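Long-range contact in putative solute-binding component of ABC transporter (Clostridium phytofermentans, PDB 4YS6), which binds beta-D-glucopyranose in the crystal and probably serves as the sugar-capturing, solute-binding component of an ABC transporter: residues F139-V144 with I290-R295. Residues are numbered along the deposited sequence; the frame is centred on the assembly and turned at random.
Sequences FDNYMV and IFKDTR. With BGC (beta-D-glucopyranose), chain D.
The ring of Phe139 lies flat against the side chain of Lys292. Lys292 CB stands 3.5 Å from the centroid of the Phe139 ring and only 6° off its normal, a CH-pi contact, while Lys292 CD reaches the ring's inner end, 3.7 Å from Phe139 CG. The far rim of the ring abuts the next residue: the backbone O of Asp293 comes within 3.4 Å of Phe139 CZ, near the ring plane. This is the tight part of the contact. Beside it the packing is looser, Val144 CG1 and Ile290 CG1 being 4.3 Å apart, with Pro336 of strand 331-339 touching both residues.

On its way to the sugar the lysine chain bends about CG-CD (chi3 -60°), which turns CE and then NZ away from the ring toward the glucose. There NZ donates to O3 of the glucose at 2.9 Å, more weakly to O2, and also bonds Gln271. Its link to the other segment is indirect: one water accepts from Lys292 NZ at 2.8 Å and donates to Asn141 OD1 at 2.7 Å, while Tyr322 and Thr138 hold Asn141 ND2. At the outer end, the partly exposed Asp293 caps helix 294-309 through Arg295 N and is gripped side-on by the Arg295 guanidinium.

The strand-to-helix turns after strands 135-139 and 289-291 thus meet at the interlobe cleft of a periplasmic-binding-protein fold. The ring packed against the CB-to-CD part of the lysine chain, together with the water, Gln271 and glucose oxygens around NZ, probably restricts where the ammonium can point.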
loop_
_atom_site.group_PDB
_atom_site.type_symbol
_atom_site.label_atom_id
_atom_site.label_comp_id
_atom_site.label_asym_id
_atom_site.label_seq_id
_atom_site.Cartn_x
_atom_site.Cartn_y
_atom_site.Cartn_z
ATOM N N PHE A 139 2.315 7.210 4.104
ATOM C CA PHE A 139 3.737 6.929 4.242
ATOM C C PHE A 139 4.428 7.424 2.983
ATOM O O PHE A 139 3.785 7.765 1.986
ATOM C CB PHE A 139 3.976 5.425 4.500
ATOM C CG PHE A 139 3.500 4.997 5.846
ATOM C CD1 PHE A 139 2.163 4.713 6.054
ATOM C CD2 PHE A 139 4.370 4.926 6.914
ATOM C CE1 PHE A 139 1.696 4.370 7.313
ATOM C CE2 PHE A 139 3.890 4.568 8.175
ATOM C CZ PHE A 139 2.561 4.316 8.361
ATOM N N ASP A 140 5.744 7.530 3.026
ATOM C CA ASP A 140 6.481 7.995 1.853
ATOM C C ASP A 140 6.509 6.885 0.815
ATOM O O ASP A 140 7.381 5.992 0.838
ATOM C CB ASP A 140 7.881 8.414 2.276
ATOM C CG ASP A 140 8.659 9.073 1.158
ATOM O OD1 ASP A 140 8.319 8.903 -0.027
ATOM O OD2 ASP A 140 9.618 9.779 1.492
ATOM N N ASN A 141 5.517 6.906 -0.075
ATOM C CA ASN A 141 5.294 5.790 -0.973
ATOM C C ASN A 141 6.396 5.626 -2.025
ATOM O O ASN A 141 6.762 4.501 -2.359
ATOM C CB ASN A 141 3.944 5.949 -1.646
ATOM C CG ASN A 141 2.828 6.010 -0.643
ATOM O OD1 ASN A 141 2.636 5.066 0.107
ATOM N ND2 ASN A 141 2.157 7.149 -0.556
ATOM N N TYR A 142 6.967 6.732 -2.491
ATOM C CA TYR A 142 8.086 6.634 -3.424
ATOM C C TYR A 142 9.261 5.927 -2.739
ATOM O O TYR A 142 9.909 5.063 -3.334
ATOM C CB TYR A 142 8.484 8.016 -3.922
ATOM C CG TYR A 142 9.604 7.972 -4.905
ATOM C CD1 TYR A 142 9.360 7.716 -6.244
ATOM C CD2 TYR A 142 10.911 8.170 -4.496
ATOM C CE1 TYR A 142 10.400 7.667 -7.155
ATOM C CE2 TYR A 142 11.944 8.127 -5.395
ATOM C CZ TYR A 142 11.682 7.873 -6.715
ATOM O OH TYR A 142 12.743 7.832 -7.585
HETATM N N MSE A 143 9.506 6.251 -1.479
HETATM C CA MSE A 143 10.623 5.648 -0.740
HETATM C C MSE A 143 10.383 4.151 -0.522
HETATM O O MSE A 143 11.335 3.343 -0.549
HETATM C CB MSE A 143 10.857 6.370 0.599
HETATM C CG MSE A 143 11.905 5.721 1.410
HETATM SE SE MSE A 143 12.052 6.693 3.129
HETATM C CE MSE A 143 12.506 8.458 2.409
ATOM N N VAL A 144 9.125 3.751 -0.316
ATOM C CA VAL A 144 8.807 2.340 -0.212
ATOM C C VAL A 144 9.294 1.628 -1.471
ATOM O O VAL A 144 9.945 0.594 -1.410
ATOM C CB VAL A 144 7.282 2.078 -0.036
ATOM C CG1 VAL A 144 6.948 0.595 -0.207
ATOM C CG2 VAL A 144 6.770 2.587 1.313
ATOM N N ILE A 290 8.008 -4.217 4.311
ATOM C CA ILE A 290 8.174 -2.837 4.753
ATOM C C ILE A 290 7.134 -2.648 5.829
ATOM O O ILE A 290 5.957 -2.945 5.616
ATOM C CB ILE A 290 7.972 -1.818 3.596
ATOM C CG1 ILE A 290 9.004 -1.989 2.472
ATOM C CG2 ILE A 290 7.966 -0.372 4.134
ATOM C CD1 ILE A 290 10.404 -1.731 2.844
ATOM N N PHE A 291 7.560 -2.171 6.987
ATOM C CA PHE A 291 6.654 -1.940 8.097
ATOM C C PHE A 291 6.190 -0.490 8.075
ATOM O O PHE A 291 6.991 0.435 8.123
ATOM C CB PHE A 291 7.309 -2.242 9.437
ATOM C CG PHE A 291 6.446 -1.921 10.627
ATOM C CD1 PHE A 291 5.174 -2.467 10.756
ATOM C CD2 PHE A 291 6.916 -1.105 11.636
ATOM C CE1 PHE A 291 4.391 -2.178 11.868
ATOM C CE2 PHE A 291 6.149 -0.829 12.742
ATOM C CZ PHE A 291 4.872 -1.371 12.850
ATOM N N LYS A 292 4.881 -0.331 8.015
ATOM C CA LYS A 292 4.212 0.943 8.065
ATOM C C LYS A 292 3.275 0.921 9.285
ATOM O O LYS A 292 2.247 0.240 9.313
ATOM C CB LYS A 292 3.448 1.201 6.756
ATOM C CG LYS A 292 4.326 1.063 5.507
ATOM C CD LYS A 292 3.727 1.678 4.265
ATOM C CE LYS A 292 2.393 1.068 3.857
ATOM N NZ LYS A 292 2.045 1.615 2.509
ATOM N N ASP A 293 3.663 1.632 10.332
ATOM C CA ASP A 293 2.938 1.526 11.595
ATOM C C ASP A 293 1.629 2.320 11.475
ATOM O O ASP A 293 1.640 3.555 11.550
ATOM C CB ASP A 293 3.796 2.037 12.757
ATOM C CG ASP A 293 3.191 1.722 14.114
ATOM O OD1 ASP A 293 1.950 1.582 14.219
ATOM O OD2 ASP A 293 3.958 1.615 15.095
ATOM N N THR A 294 0.517 1.614 11.271
ATOM C CA THR A 294 -0.768 2.298 11.077
ATOM C C THR A 294 -1.189 3.114 12.295
ATOM O O THR A 294 -2.010 4.023 12.173
ATOM C CB THR A 294 -1.917 1.314 10.731
ATOM O OG1 THR A 294 -2.131 0.363 11.784
ATOM C CG2 THR A 294 -1.613 0.583 9.460
ATOM N N ARG A 295 -0.651 2.798 13.478
ATOM C CA ARG A 295 -1.002 3.556 14.663
ATOM C C ARG A 295 -0.456 4.974 14.549
ATOM O O ARG A 295 -1.071 5.948 15.015
ATOM C CB ARG A 295 -0.442 2.885 15.911
ATOM C CG ARG A 295 -0.911 1.488 16.123
ATOM C CD ARG A 295 -0.156 0.872 17.280
ATOM N NE ARG A 295 1.255 0.711 16.925
ATOM C CZ ARG A 295 2.144 0.094 17.690
ATOM N NH1 ARG A 295 1.777 -0.404 18.851
ATOM N NH2 ARG A 295 3.392 -0.013 17.286
HETATM C C2 BGC D . -1.388 0.767 0.624
HETATM C C3 BGC D . -0.652 -0.506 0.893
HETATM C C4 BGC D . -1.519 -1.691 0.807
HETATM C C5 BGC D . -2.297 -1.742 -0.472
HETATM C C6 BGC D . -3.354 -2.824 -0.508
HETATM C C1 BGC D . -2.026 0.702 -0.778
HETATM O O1 BGC D . -2.700 1.762 -1.068
HETATM O O2 BGC D . -0.490 1.869 0.676
HETATM O O3 BGC D . -0.064 -0.372 2.242
HETATM O O4 BGC D . -0.745 -2.916 0.841
HETATM O O5 BGC D . -2.973 -0.459 -0.630
HETATM O O6 BGC D . -4.127 -2.851 0.682
HETATM O O HOH W 1 1.448 4.379 2.451
#